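Local coordinates for uncharacterized protein (Pyrococcus abyssi, PDB 5IFF) that acts as a restriction DNA glycosylase that binds double-stranded DNA as a tetramer and probably excises adenine bases, at residues V13-I18 with V181-V186; I30-G35 with L51-I56; K101-D106 with A201-K206; E134-E139 with P187-K192. The protein carries 2 engineered substitutions. One frame throughout, in Å; residues are numbered along the deposited sequence.

The four contacts illustrate how one chain is closed by nested and crossing links. Contact 2 closes early, inside the long loop that contact 1 shuts, while contact 4 is nested inside the loop of contact 3; contact 1 crosses both 3 and 4 along the chain. Contacts 1, 2 and 4 form a connected group, centres about 15 to 18 Å apart: Ile56 of contact 2 packs on Ile18 of contact 1, and strand 181-186 of contact 1 runs into helix 188-201 of contact 4. Contact 3 lies on the opposite side of the chain's centre from contacts 1 and 2, its centre about 29 Å from that of contact 1, where that helix gives way to helix 203-216.

Contact 1 (V13-I18 with V181-V186)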
# COMPACT_ATOMS: atom_id res chain seq x y z
N VAL A 13 -5.71 32.40 0.44
CA VAL A 13 -6.81 31.55 -0.06
C VAL A 13 -6.32 30.10 -0.17
O VAL A 13 -5.12 29.86 -0.48
CB VAL A 13 -7.29 32.07 -1.42
CG1 VAL A 13 -8.31 31.10 -2.02
CG2 VAL A 13 -7.90 33.49 -1.28
N VAL A 14 -7.16 29.14 0.19
CA VAL A 14 -6.79 27.72 0.01
C VAL A 14 -7.81 27.04 -0.86
O VAL A 14 -9.04 27.21 -0.66
CB VAL A 14 -6.67 26.99 1.34
CG1 VAL A 14 -6.16 25.55 1.12
CG2 VAL A 14 -5.65 27.71 2.20
N ARG A 15 -7.34 26.29 -1.85
CA ARG A 15 -8.30 25.52 -2.65
C ARG A 15 -8.23 24.04 -2.21
O ARG A 15 -7.12 23.46 -2.07
CB ARG A 15 -8.02 25.71 -4.13
CG ARG A 15 -8.33 27.12 -4.60
CD ARG A 15 -8.12 27.32 -6.07
NE ARG A 15 -8.77 28.54 -6.58
CZ ARG A 15 -8.33 29.78 -6.37
NH1 ARG A 15 -7.23 29.99 -5.66
NH2 ARG A 15 -8.98 30.81 -6.89
N LEU A 16 -9.41 23.48 -1.94
CA LEU A 16 -9.57 22.19 -1.30
C LEU A 16 -10.47 21.28 -2.10
O LEU A 16 -11.54 21.71 -2.56
CB LEU A 16 -10.16 22.37 0.11
CG LEU A 16 -9.30 23.18 1.09
CD1 LEU A 16 -10.10 23.44 2.31
CD2 LEU A 16 -8.07 22.37 1.48
N PRO A 17 -10.04 20.03 -2.27
CA PRO A 17 -10.86 19.00 -2.91
C PRO A 17 -12.02 18.64 -2.02
O PRO A 17 -11.92 18.54 -0.78
CB PRO A 17 -9.91 17.82 -3.05
CG PRO A 17 -8.98 17.97 -1.87
CD PRO A 17 -8.79 19.47 -1.70
N ILE A 18 -13.15 18.45 -2.67
CA ILE A 18 -14.39 18.13 -1.99
C ILE A 18 -14.83 16.67 -2.22
O ILE A 18 -15.80 16.19 -1.61
CB ILE A 18 -15.50 19.12 -2.48
CG1 ILE A 18 -15.08 20.50 -2.08
CG2 ILE A 18 -16.79 18.93 -1.79
CD1 ILE A 18 -14.86 20.57 -0.62
N VAL A 181 -13.02 21.32 -6.77
CA VAL A 181 -12.20 22.03 -5.84
C VAL A 181 -12.89 23.35 -5.39
O VAL A 181 -13.39 24.08 -6.24
CB VAL A 181 -10.85 22.31 -6.49
CG1 VAL A 181 -10.11 23.33 -5.72
CG2 VAL A 181 -10.04 20.97 -6.63
N VAL A 182 -12.97 23.62 -4.08
CA VAL A 182 -13.64 24.83 -3.61
C VAL A 182 -12.62 25.78 -3.04
O VAL A 182 -11.47 25.39 -2.80
CB VAL A 182 -14.72 24.55 -2.54
CG1 VAL A 182 -15.84 23.67 -3.17
CG2 VAL A 182 -14.07 23.90 -1.31
N LYS A 183 -13.05 27.01 -2.82
CA LYS A 183 -12.15 28.10 -2.44
C LYS A 183 -12.53 28.60 -1.04
O LYS A 183 -13.71 28.83 -0.75
CB LYS A 183 -12.21 29.21 -3.49
CG LYS A 183 -11.37 30.42 -3.13
CD LYS A 183 -11.15 31.38 -4.31
CE LYS A 183 -12.27 32.39 -4.47
NZ LYS A 183 -11.83 33.51 -5.35
N TYR A 184 -11.53 28.75 -0.18
CA TYR A 184 -11.74 29.15 1.19
C TYR A 184 -10.79 30.29 1.58
O TYR A 184 -9.56 30.13 1.52
CB TYR A 184 -11.52 27.95 2.12
CG TYR A 184 -11.57 28.30 3.59
CD1 TYR A 184 -12.75 28.77 4.16
CD2 TYR A 184 -10.45 28.16 4.40
CE1 TYR A 184 -12.80 29.13 5.51
CE2 TYR A 184 -10.50 28.50 5.76
CZ TYR A 184 -11.68 28.96 6.30
OH TYR A 184 -11.71 29.30 7.65
N GLU A 185 -11.34 31.41 2.05
CA GLU A 185 -10.49 32.52 2.46
C GLU A 185 -10.10 32.24 3.90
O GLU A 185 -10.96 31.99 4.75
CB GLU A 185 -11.21 33.87 2.30
CG GLU A 185 -11.74 34.08 0.87
CD GLU A 185 -12.54 35.40 0.65
OE1 GLU A 185 -13.08 35.95 1.63
OE2 GLU A 185 -12.61 35.88 -0.51
N VAL A 186 -8.80 32.24 4.17
CA VAL A 186 -8.32 31.85 5.49
C VAL A 186 -8.34 33.08 6.37
O VAL A 186 -7.65 34.03 6.09
CB VAL A 186 -6.87 31.27 5.44
CG1 VAL A 186 -6.37 30.87 6.88
CG2 VAL A 186 -6.80 30.08 4.48
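Antiparallel strand pairing joins 11-17 to 181-186, with Val14 facing Tyr184 and Leu16 facing Val182 in hydrogen-bonded pairs. Val14 N gives to Tyr184 O at 2.9 Å and Val182 N to Leu16 O at 2.8 Å, each answered by a return bond. At the non-hydrogen-bonded pair between them, Arg15 with Lys183, the strands come closer, and Arg15 CA makes a CA-H...O contact of 3.2 Å with Val182 O. On the face bearing Arg15, Lys183 CD lies over the guanidinium, 3.4 Å from Arg15 NH2. The two cationic chains run side by side, and Glu8, salt-bridged to Arg15, probably eases their repulsion. Val13 CG1 presses tightly on Lys183 CG at 3.3 Å. Just past its strand, Ile18 crosses Val182, which lies on the opposite face from Arg15, at about a right angle. Its CG1 stands beside the backbone N (chi1 -63°), bringing Ile18 CG1 within 3.4 Å of Val182 CG1 while Ile18 CD1 meets Val182 CG2 at 3.5 Å. An alanine here would remove these branches and is likely to leave a gap beside Val182 and Ile56, both of which Ile18 touches. Strand 4-8, bonded along the other edge of 11-17, completes a three-stranded antiparallel sheet.

Contact 2 (I30-G35 with L51-I56); sequences IENGVG and LRDYYI
Hydrogen bonds to Asp53 from Ile30 and Asn32 define the polar half of this contact. Ile30 N reaches Asp53 O at 2.7 Å, nearly straight and in the carbonyl plane. The carboxylate of the same residue receives Asn32 N at 2.8 Å on Asp53 OD1, but from above its plane, 57° out of it. Asp53 CG stands beside its own backbone N (chi1 -65°), which directs the carboxylate to the bend at Glu31 and Asn32. That bend is closed within its own segment by Gly33 N bonding to Ile30 O at 2.9 Å. A leucine in place of Asp53 would probably leave Asn32 N without its acceptor and the bend freer to shift. Farther out, Arg52 NH1 makes a weak bond of 2.9 Å to Asn32 OD1, with the amide and guanidinium planes 69° apart; Glu49 gives the same NH1 a salt bridge.

The apolar half is a CH-pi contact. Ile30 CD1 sits over one face of the Tyr55 ring, 4.0 Å from the centroid, and Ile30 CB adds a touch of 3.8 Å at Tyr55 CE1. At the far end of the ring, Tyr55 OH comes to 3.7 Å from Gly33 CA, a position held by a residue without a side chain.

The loop thus continues the pairing of strands 25-29 and 54-59, where Tyr55 bonds to Lys28 through the backbone. Phe140 meets the Tyr55 ring, and Cys161 of strand 154-163 packs against both Ile30 and Tyr55.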
# COMPACT_ATOMS: atom_id res chain seq x y z
N ILE A 30 -20.73 16.63 11.17
CA ILE A 30 -20.64 16.85 12.61
C ILE A 30 -21.95 17.46 13.06
O ILE A 30 -22.14 18.67 12.97
CB ILE A 30 -19.46 17.76 12.98
CG1 ILE A 30 -18.21 17.30 12.24
CG2 ILE A 30 -19.26 17.81 14.51
CD1 ILE A 30 -16.99 18.31 12.34
N GLU A 31 -22.85 16.61 13.53
CA GLU A 31 -24.23 17.01 13.72
C GLU A 31 -24.34 18.05 14.80
O GLU A 31 -23.83 17.85 15.91
CB GLU A 31 -25.11 15.80 14.05
CG GLU A 31 -26.12 15.50 12.98
CD GLU A 31 -26.92 14.26 13.29
OE1 GLU A 31 -27.56 14.24 14.37
OE2 GLU A 31 -26.88 13.30 12.49
N ASN A 32 -25.02 19.14 14.47
CA ASN A 32 -25.07 20.33 15.31
C ASN A 32 -23.71 20.68 15.95
O ASN A 32 -23.63 21.08 17.11
CB ASN A 32 -26.15 20.14 16.36
CG ASN A 32 -27.46 19.61 15.75
OD1 ASN A 32 -28.02 20.21 14.83
ND2 ASN A 32 -27.91 18.46 16.24
N GLY A 33 -22.63 20.51 15.17
CA GLY A 33 -21.29 20.85 15.61
C GLY A 33 -20.77 20.08 16.82
O GLY A 33 -19.76 20.48 17.43
N VAL A 34 -21.42 18.97 17.18
CA VAL A 34 -21.03 18.20 18.35
C VAL A 34 -20.86 16.70 18.03
O VAL A 34 -21.51 16.16 17.14
CB VAL A 34 -22.05 18.40 19.50
CG1 VAL A 34 -23.38 17.82 19.12
CG2 VAL A 34 -21.56 17.77 20.79
N GLY A 35 -19.97 16.04 18.75
CA GLY A 35 -19.75 14.63 18.53
C GLY A 35 -18.54 14.36 17.66
O GLY A 35 -17.91 15.28 17.13
N LEU A 51 -27.37 21.56 6.00
CA LEU A 51 -26.07 21.97 5.42
C LEU A 51 -25.02 22.31 6.48
O LEU A 51 -23.82 22.10 6.28
CB LEU A 51 -26.22 23.20 4.49
CG LEU A 51 -24.97 23.53 3.63
CD1 LEU A 51 -24.43 22.32 2.86
CD2 LEU A 51 -25.32 24.69 2.68
N ARG A 52 -25.47 22.91 7.58
CA ARG A 52 -24.53 23.40 8.59
C ARG A 52 -23.84 22.27 9.36
O ARG A 52 -22.92 22.54 10.12
CB ARG A 52 -25.25 24.31 9.60
CG ARG A 52 -26.04 23.53 10.63
CD ARG A 52 -26.45 24.33 11.85
NE ARG A 52 -27.32 23.52 12.70
CZ ARG A 52 -27.75 23.88 13.90
NH1 ARG A 52 -28.54 23.06 14.59
NH2 ARG A 52 -27.40 25.05 14.42
N ASP A 53 -24.32 21.02 9.19
CA ASP A 53 -23.67 19.87 9.79
C ASP A 53 -22.46 19.33 8.96
O ASP A 53 -21.77 18.38 9.38
CB ASP A 53 -24.68 18.74 9.98
CG ASP A 53 -25.77 19.10 10.98
OD1 ASP A 53 -25.51 19.95 11.87
OD2 ASP A 53 -26.87 18.54 10.85
N TYR A 54 -22.22 19.89 7.78
CA TYR A 54 -21.12 19.37 6.94
C TYR A 54 -19.89 20.26 6.97
O TYR A 54 -19.98 21.49 6.87
CB TYR A 54 -21.55 19.19 5.50
CG TYR A 54 -22.60 18.11 5.38
CD1 TYR A 54 -22.23 16.77 5.31
CD2 TYR A 54 -23.96 18.42 5.45
CE1 TYR A 54 -23.19 15.76 5.24
CE2 TYR A 54 -24.94 17.42 5.37
CZ TYR A 54 -24.55 16.09 5.28
OH TYR A 54 -25.50 15.07 5.23
N TYR A 55 -18.73 19.61 7.11
CA TYR A 55 -17.45 20.32 7.20
C TYR A 55 -16.42 19.69 6.31
O TYR A 55 -16.45 18.47 6.04
CB TYR A 55 -16.89 20.29 8.63
CG TYR A 55 -17.79 20.94 9.66
CD1 TYR A 55 -18.99 20.34 10.04
CD2 TYR A 55 -17.42 22.14 10.26
CE1 TYR A 55 -19.83 20.93 10.99
CE2 TYR A 55 -18.25 22.73 11.22
CZ TYR A 55 -19.43 22.11 11.59
OH TYR A 55 -20.26 22.70 12.53
N ILE A 56 -15.44 20.48 5.94
CA ILE A 56 -14.23 19.87 5.38
C ILE A 56 -13.26 19.67 6.53
O ILE A 56 -12.85 20.66 7.16
CB ILE A 56 -13.53 20.75 4.32
CG1 ILE A 56 -14.42 20.97 3.10
CG2 ILE A 56 -12.23 20.06 3.87
CD1 ILE A 56 -13.96 22.13 2.29

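Contact 3 (K101-D106 with A201-K206); sequences KSYLED and ASETHK
Tyr103 turns its CG to the side of the backbone N (chi1 -53°), laying the ring over the Ser202-Glu203 peptide, while Lys206 runs out extended and then bends at chi3 (100°) to bring its amine to the phenol. Glu203 N lies 3.5 Å above the ring plane over its centre, with Ser202 C nearer the rim. Glu203 CB adds an off-centre CH-pi contact, 4.1 Å from the Tyr103 centroid. Lys206 comes from another side: its CD is at the ring edge, and Lys206 NZ donates to Tyr103 OH at 3.1 Å.

Beside the ring, Glu105 N bonds to Ala201 O at 3.1 Å, and the Glu105 side chain continues past that carbonyl until its CD rests 3.5 Å from Ser202 CB. One water joins Glu105 OE2 to Ser202 OG, and Ser156 also bonds OE2. Ser202 is the first residue past helix 188-201 and N-caps the next helix, its OG accepting His205 N at 2.9 Å. A second water takes Glu203 N, also at 2.9 Å.

Lys101 N meets Tyr119 OH of the second subunit, so the junction borders a subunit interface. In chemical terms, the amides opening helix 203-216 find acceptors in a serine and a water, while the Lys206 amine is shared among three oxygens, those of Tyr103, Val100 and Ala97, which probably stabilises its positive charge and holds the phenol end in place.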
# COMPACT_ATOMS: atom_id res chain seq x y z
N LYS A 101 3.78 25.05 29.14
CA LYS A 101 4.72 24.07 29.76
C LYS A 101 4.04 22.69 29.94
O LYS A 101 4.54 21.81 30.64
CB LYS A 101 5.21 24.55 31.12
CG LYS A 101 5.92 25.90 31.14
CD LYS A 101 7.28 25.83 30.47
CE LYS A 101 7.95 27.18 30.45
NZ LYS A 101 9.13 27.17 29.55
N SER A 102 2.87 22.53 29.34
CA SER A 102 2.16 21.26 29.42
C SER A 102 1.41 21.05 28.11
O SER A 102 1.00 22.02 27.47
CB SER A 102 1.19 21.27 30.60
OG SER A 102 0.46 20.07 30.59
N TYR A 103 1.26 19.80 27.69
CA TYR A 103 0.84 19.49 26.33
C TYR A 103 -0.23 18.43 26.30
O TYR A 103 -0.32 17.62 27.23
CB TYR A 103 2.04 19.03 25.50
CG TYR A 103 3.18 20.04 25.59
CD1 TYR A 103 3.18 21.17 24.79
CD2 TYR A 103 4.22 19.87 26.50
CE1 TYR A 103 4.22 22.15 24.91
CE2 TYR A 103 5.25 20.78 26.60
CZ TYR A 103 5.24 21.93 25.80
OH TYR A 103 6.24 22.88 25.90
N LEU A 104 -0.98 18.39 25.21
CA LEU A 104 -1.99 17.35 25.06
C LEU A 104 -1.36 15.95 25.16
O LEU A 104 -1.87 15.09 25.88
CB LEU A 104 -2.72 17.51 23.74
CG LEU A 104 -3.93 16.57 23.75
CD1 LEU A 104 -5.02 17.05 24.72
CD2 LEU A 104 -4.43 16.34 22.37
N GLU A 105 -0.23 15.74 24.47
CA GLU A 105 0.49 14.45 24.57
C GLU A 105 0.83 14.06 26.02
O GLU A 105 0.83 12.87 26.33
CB GLU A 105 1.77 14.47 23.71
CG GLU A 105 1.46 14.26 22.21
CD GLU A 105 2.70 14.07 21.34
OE1 GLU A 105 3.78 13.72 21.90
OE2 GLU A 105 2.59 14.29 20.11
N ASP A 106 1.06 15.03 26.91
CA ASP A 106 1.32 14.70 28.32
C ASP A 106 0.15 13.97 29.02
O ASP A 106 0.37 13.24 30.00
CB ASP A 106 1.64 15.95 29.13
CG ASP A 106 2.90 16.69 28.63
OD1 ASP A 106 3.70 16.12 27.85
OD2 ASP A 106 3.08 17.87 29.02
N ALA A 201 0.05 21.03 21.43
CA ALA A 201 -0.05 19.59 21.11
C ALA A 201 1.09 18.74 21.69
O ALA A 201 0.84 17.64 22.25
CB ALA A 201 -0.08 19.42 19.58
N SER A 202 2.33 19.21 21.54
CA SER A 202 3.51 18.52 22.10
C SER A 202 4.68 19.47 22.18
O SER A 202 4.72 20.46 21.41
CB SER A 202 3.93 17.33 21.25
OG SER A 202 4.48 17.74 20.00
N GLU A 203 5.65 19.16 23.04
CA GLU A 203 6.82 20.04 23.13
C GLU A 203 7.53 20.08 21.78
O GLU A 203 8.03 21.10 21.36
CB GLU A 203 7.79 19.58 24.22
CG GLU A 203 8.95 20.56 24.42
CD GLU A 203 9.77 20.30 25.67
OE1 GLU A 203 9.48 19.34 26.40
OE2 GLU A 203 10.71 21.08 25.93
N THR A 204 7.60 18.95 21.10
CA THR A 204 8.28 18.91 19.82
C THR A 204 7.59 19.80 18.79
O THR A 204 8.25 20.55 18.04
CB THR A 204 8.37 17.47 19.28
OG1 THR A 204 9.18 16.70 20.18
CG2 THR A 204 9.05 17.46 17.92
N HIS A 205 6.26 19.73 18.76
CA HIS A 205 5.53 20.59 17.83
C HIS A 205 5.75 22.06 18.18
O HIS A 205 5.95 22.86 17.28
CB HIS A 205 4.02 20.29 17.84
CG HIS A 205 3.63 19.06 17.06
ND1 HIS A 205 4.16 18.78 15.81
CD2 HIS A 205 2.81 18.03 17.37
CE1 HIS A 205 3.66 17.62 15.39
NE2 HIS A 205 2.84 17.16 16.31
N LYS A 206 5.69 22.39 19.46
CA LYS A 206 5.93 23.79 19.89
C LYS A 206 7.32 24.28 19.43
O LYS A 206 7.47 25.41 18.89
CB LYS A 206 5.82 23.92 21.43
CG LYS A 206 6.12 25.36 21.91
CD LYS A 206 5.96 25.56 23.44
CE LYS A 206 7.27 25.51 24.13
NZ LYS A 206 7.18 25.82 25.64
O HOH W 1 4.70 15.36 18.69
O HOH W 2 5.23 17.04 24.91

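Contact 4 (E134-E139 with P187-K192); sequences ELPSGE and PVDLMK
Leu135 pushes its CD1 methyl into the first turn of helix 188-201, overlapping Asp189 and Leu190. Leu135 CD1 lies 3.8 Å from Leu190 CA. Leu135 CD1 is also 3.7 Å from Asp189 OD1, the Leu135 and Asp189 side chains coming from opposite directions. Asp189 holds its CG between the backbone N and the carbonyl carbon (chi1 58°), which turns the carboxylate toward Leu135 and the water; in the first turn of the helix its negative charge would probably be favoured by the helix dipole.

No direct hydrogen bond spans the two segments; a water does the bridging. It donates to Asp189 OD2 at 2.9 Å and to Ser137 OG at 2.7 Å. Ser137 OG in turn gives its proton to Glu139 OE1 at 2.6 Å, on the syn lone pair, so a polar relay runs from helix to loop. Glu139 OE2 is engaged by Tyr184 and Asn166, and it also stands near the Pro187 ring.

Leu135 to Gly138 form a type I turn followed by a G1 bulge, with Leu135 N bonded to Glu139 O at 2.8 Å. This is the connection of a beta-hairpin between strands 121-134 and 140-147. Ile141 of the latter strand packs on both Leu135 and Leu190, Pro187 takes the N-cap position directly after strand 181-186, and Met191 fits against helix 72-81, so the hairpin end lies on the strand-to-helix junction.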
# COMPACT_ATOMS: atom_id res chain seq x y z
N GLU A 134 -13.64 26.57 18.96
CA GLU A 134 -14.52 26.96 17.86
C GLU A 134 -14.38 28.45 17.57
O GLU A 134 -14.40 29.24 18.50
CB GLU A 134 -15.99 26.62 18.18
CG GLU A 134 -16.91 27.09 17.06
CD GLU A 134 -18.42 26.89 17.36
OE1 GLU A 134 -18.77 26.12 18.29
OE2 GLU A 134 -19.24 27.52 16.66
N LEU A 135 -14.23 28.82 16.30
CA LEU A 135 -14.18 30.24 15.92
C LEU A 135 -15.58 30.82 15.74
O LEU A 135 -16.52 30.08 15.45
CB LEU A 135 -13.40 30.41 14.61
CG LEU A 135 -11.91 30.00 14.52
CD1 LEU A 135 -11.32 30.54 13.20
CD2 LEU A 135 -11.10 30.47 15.72
N PRO A 136 -15.73 32.16 15.87
CA PRO A 136 -17.07 32.75 15.71
C PRO A 136 -17.65 32.42 14.34
O PRO A 136 -18.85 32.20 14.26
CB PRO A 136 -16.83 34.27 15.89
CG PRO A 136 -15.50 34.37 16.64
CD PRO A 136 -14.69 33.15 16.21
N SER A 137 -16.82 32.28 13.30
CA SER A 137 -17.39 32.03 11.98
C SER A 137 -17.69 30.52 11.70
O SER A 137 -18.14 30.15 10.61
CB SER A 137 -16.46 32.61 10.91
OG SER A 137 -15.09 32.28 11.17
N GLY A 138 -17.47 29.66 12.70
CA GLY A 138 -17.95 28.28 12.66
C GLY A 138 -16.86 27.21 12.53
O GLY A 138 -17.12 26.00 12.72
N GLU A 139 -15.63 27.64 12.21
CA GLU A 139 -14.53 26.68 12.03
C GLU A 139 -14.19 26.05 13.38
O GLU A 139 -14.29 26.72 14.40
CB GLU A 139 -13.27 27.33 11.42
CG GLU A 139 -13.40 27.77 9.95
CD GLU A 139 -14.01 29.18 9.80
OE1 GLU A 139 -14.41 29.82 10.81
OE2 GLU A 139 -14.10 29.65 8.65
N PRO A 187 -9.14 33.05 7.46
CA PRO A 187 -9.16 34.15 8.41
C PRO A 187 -7.83 34.23 9.18
O PRO A 187 -7.30 33.18 9.54
CB PRO A 187 -10.31 33.76 9.35
CG PRO A 187 -11.05 32.63 8.66
CD PRO A 187 -9.95 31.93 7.93
N VAL A 188 -7.31 35.44 9.45
CA VAL A 188 -6.12 35.50 10.32
C VAL A 188 -6.26 34.77 11.65
O VAL A 188 -5.31 34.17 12.09
CB VAL A 188 -5.69 36.93 10.71
CG1 VAL A 188 -4.29 36.89 11.20
CG2 VAL A 188 -5.72 37.82 9.55
N ASP A 189 -7.43 34.83 12.31
CA ASP A 189 -7.54 34.19 13.61
C ASP A 189 -7.41 32.65 13.50
O ASP A 189 -7.02 31.99 14.46
CB ASP A 189 -8.84 34.57 14.33
CG ASP A 189 -10.08 34.22 13.54
OD1 ASP A 189 -9.94 33.82 12.37
OD2 ASP A 189 -11.19 34.38 14.07
N LEU A 190 -7.75 32.10 12.35
CA LEU A 190 -7.63 30.67 12.16
C LEU A 190 -6.13 30.30 12.11
O LEU A 190 -5.73 29.26 12.55
CB LEU A 190 -8.26 30.21 10.86
CG LEU A 190 -8.10 28.73 10.56
CD1 LEU A 190 -8.71 27.88 11.67
CD2 LEU A 190 -8.71 28.34 9.16
N MET A 191 -5.35 31.11 11.44
CA MET A 191 -3.91 30.84 11.35
C MET A 191 -3.31 30.97 12.73
O MET A 191 -2.46 30.14 13.11
CB MET A 191 -3.22 31.82 10.38
CG MET A 191 -3.50 31.52 8.87
SD MET A 191 -2.68 32.69 7.74
CE MET A 191 -3.97 34.00 7.63
N LYS A 192 -3.74 31.98 13.47
CA LYS A 192 -3.26 32.10 14.84
C LYS A 192 -3.60 30.88 15.69
O LYS A 192 -2.75 30.34 16.40
CB LYS A 192 -3.84 33.32 15.50
CG LYS A 192 -3.36 34.63 14.83
CD LYS A 192 -4.06 35.81 15.58
CE LYS A 192 -3.72 37.19 15.02
NZ LYS A 192 -4.66 38.27 15.58
O HOH W 3 -13.80 33.77 13.02